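Local coordinates for putative Lipoprotein (Shewanella oneidensis, PDB 3U24), which is of unknown function but binds zinc and, as a DUF885 member of the peptidase MA clan, may be related to zinc metallopeptidases, at residues A[288-293]-A[306-311]. Sequence-based numbering, arbitrary orientation.
Sequences KYFTTP and IDKLST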
loop_
_atom_site.group_PDB
_atom_site.type_symbol
_atom_site.label_atom_id
_atom_site.label_comp_id
_atom_site.label_asym_id
_atom_site.label_seq_id
_atom_site.Cartn_x
_atom_site.Cartn_y
_atom_site.Cartn_z
ATOM N N LYS A 288 -36.656 -12.909 8.159
ATOM C CA LYS A 288 -36.640 -13.304 6.765
ATOM C C LYS A 288 -35.684 -14.487 6.530
ATOM O O LYS A 288 -35.891 -15.252 5.603
ATOM C CB LYS A 288 -36.331 -12.091 5.874
ATOM C CG LYS A 288 -36.074 -12.403 4.404
ATOM C CD LYS A 288 -35.759 -11.127 3.621
ATOM C CE LYS A 288 -35.552 -11.386 2.133
ATOM N NZ LYS A 288 -35.255 -10.121 1.407
ATOM N N TYR A 289 -34.689 -14.680 7.395
ATOM C CA TYR A 289 -33.688 -15.730 7.211
ATOM C C TYR A 289 -33.589 -16.785 8.318
ATOM O O TYR A 289 -32.876 -17.779 8.162
ATOM C CB TYR A 289 -32.319 -15.063 7.074
ATOM C CG TYR A 289 -32.195 -14.271 5.799
ATOM C CD1 TYR A 289 -31.962 -14.922 4.582
ATOM C CD2 TYR A 289 -32.353 -12.895 5.791
ATOM C CE1 TYR A 289 -31.853 -14.217 3.402
ATOM C CE2 TYR A 289 -32.247 -12.174 4.611
ATOM C CZ TYR A 289 -32.001 -12.838 3.422
ATOM O OH TYR A 289 -31.914 -12.148 2.241
ATOM N N PHE A 290 -34.263 -16.562 9.441
ATOM C CA PHE A 290 -34.180 -17.463 10.598
ATOM C C PHE A 290 -35.566 -17.736 11.175
ATOM O O PHE A 290 -36.420 -16.848 11.177
ATOM C CB PHE A 290 -33.357 -16.808 11.693
ATOM C CG PHE A 290 -31.890 -16.795 11.435
ATOM C CD1 PHE A 290 -31.312 -15.777 10.688
ATOM C CD2 PHE A 290 -31.066 -17.765 12.001
ATOM C CE1 PHE A 290 -29.954 -15.750 10.466
ATOM C CE2 PHE A 290 -29.691 -17.733 11.795
ATOM C CZ PHE A 290 -29.140 -16.720 11.016
ATOM N N THR A 291 -35.789 -18.940 11.694
ATOM C CA THR A 291 -36.994 -19.180 12.528
ATOM C C THR A 291 -36.649 -19.259 14.033
ATOM O O THR A 291 -37.476 -18.953 14.891
ATOM C CB THR A 291 -37.791 -20.417 12.058
ATOM O OG1 THR A 291 -36.888 -21.412 11.550
ATOM C CG2 THR A 291 -38.800 -20.010 10.949
ATOM N N THR A 292 -35.405 -19.628 14.330
ATOM C CA THR A 292 -34.852 -19.602 15.683
ATOM C C THR A 292 -34.935 -18.182 16.273
ATOM O O THR A 292 -35.032 -17.207 15.527
ATOM C CB THR A 292 -33.384 -20.146 15.669
ATOM O OG1 THR A 292 -33.210 -21.079 16.742
ATOM C CG2 THR A 292 -32.300 -19.029 15.743
ATOM N N PRO A 293 -34.915 -18.053 17.613
ATOM C CA PRO A 293 -34.974 -16.697 18.210
ATOM C C PRO A 293 -33.743 -15.828 17.932
ATOM O O PRO A 293 -32.652 -16.358 17.745
ATOM C CB PRO A 293 -35.091 -16.972 19.720
ATOM C CG PRO A 293 -34.604 -18.382 19.905
ATOM C CD PRO A 293 -34.937 -19.118 18.637
ATOM N N ILE A 306 -24.906 -12.203 9.252
ATOM C CA ILE A 306 -23.856 -12.052 8.232
ATOM C C ILE A 306 -23.345 -13.415 7.784
ATOM O O ILE A 306 -23.188 -13.650 6.585
ATOM C CB ILE A 306 -22.683 -11.180 8.749
ATOM C CG1 ILE A 306 -23.110 -9.697 8.793
ATOM C CG2 ILE A 306 -21.407 -11.320 7.878
ATOM C CD1 ILE A 306 -22.060 -8.799 9.436
ATOM N N ASP A 307 -23.098 -14.330 8.730
ATOM C CA ASP A 307 -22.559 -15.675 8.363
ATOM C C ASP A 307 -23.511 -16.432 7.418
ATOM O O ASP A 307 -23.081 -17.138 6.511
ATOM C CB ASP A 307 -22.272 -16.555 9.604
ATOM C CG ASP A 307 -21.029 -16.099 10.409
ATOM O OD1 ASP A 307 -20.157 -15.351 9.840
ATOM O OD2 ASP A 307 -20.964 -16.497 11.623
ATOM N N LYS A 308 -24.794 -16.254 7.660
ATOM C CA LYS A 308 -25.835 -16.841 6.845
ATOM C C LYS A 308 -25.938 -16.222 5.441
ATOM O O LYS A 308 -26.080 -16.939 4.442
ATOM C CB LYS A 308 -27.172 -16.651 7.566
ATOM C CG LYS A 308 -28.429 -17.083 6.798
ATOM C CD LYS A 308 -28.472 -18.554 6.430
ATOM C CE LYS A 308 -29.911 -18.966 6.117
ATOM N NZ LYS A 308 -29.974 -20.212 5.322
ATOM N N LEU A 309 -25.931 -14.900 5.374
ATOM C CA LEU A 309 -25.946 -14.229 4.078
ATOM C C LEU A 309 -24.693 -14.577 3.266
ATOM O O LEU A 309 -24.767 -14.706 2.045
ATOM C CB LEU A 309 -26.060 -12.716 4.234
ATOM C CG LEU A 309 -27.376 -12.209 4.832
ATOM C CD1 LEU A 309 -27.300 -10.698 5.070
ATOM C CD2 LEU A 309 -28.553 -12.590 3.933
ATOM N N SER A 310 -23.565 -14.808 3.943
ATOM C CA SER A 310 -22.317 -15.070 3.253
ATOM C C SER A 310 -22.344 -16.376 2.480
ATOM O O SER A 310 -21.476 -16.606 1.644
ATOM C CB SER A 310 -21.169 -15.131 4.260
ATOM O OG SER A 310 -21.058 -13.870 4.916
ATOM N N THR A 311 -23.299 -17.254 2.777
ATOM C CA THR A 311 -23.430 -18.441 1.975
ATOM C C THR A 311 -24.023 -18.191 0.599
ATOM O O THR A 311 -24.031 -19.083 -0.197
ATOM C CB THR A 311 -24.246 -19.549 2.683
ATOM O OG1 THR A 311 -25.620 -19.141 2.761
ATOM C CG2 THR A 311 -23.653 -19.832 4.101
#
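K308 and L309, on helix 298-309, meet Y289 and F290, where helix 260-289 gives way to loop, through van der Waals and CH-pi contacts, with no hydrogen bond crossing between the segments. One turn before L309's neighbour S310, the carbonyl oxygen of I306 takes two bonds, from S310 N and from S310 OG; the hydroxyl, at 2.7 Å from I306 O, lies well above the carbonyl plane. K308 then reaches across with its aliphatic chain. CG stands anti to the backbone N (chi1 174°) and the chain bends at the next torsion, carrying its methylenes past F290 and on to the backbone of Y289. K308 CB comes within 4.0 Å of F290 CZ, the ring approached obliquely and the two side chains running alongside each other in opposite senses, while K308 CE lies 3.8 Å from Y289 O. L309 makes the closer approach, its side chain roughly perpendicular to that of Y289: its CD2 methyl sits over one face of the Y289 ring, 3.7 Å from the centroid and 21° off the normal, a CH-pi arrangement displaced toward CZ, which it approaches to 3.5 Å. K288 CG lies toward the rim of the opposite face, so aliphatic carbons flank both sides of the ring. Beyond L309 the chain turns, and K308 O accepts from both T311 N and T311 OG1, the latter at 2.8 Å. E460 OE2 takes both the Y289 hydroxyl and K288 NZ, tying the ring and the lysine lying on it to one carboxylate; a bound zinc ion is about 9 Å from the Y289 side chain. The contact thus brings the C-terminal part of helix 298-309 against the C-terminal end of helix 260-289, the preceding helix, with helix 459-485 packing on L309 through E460 and L463.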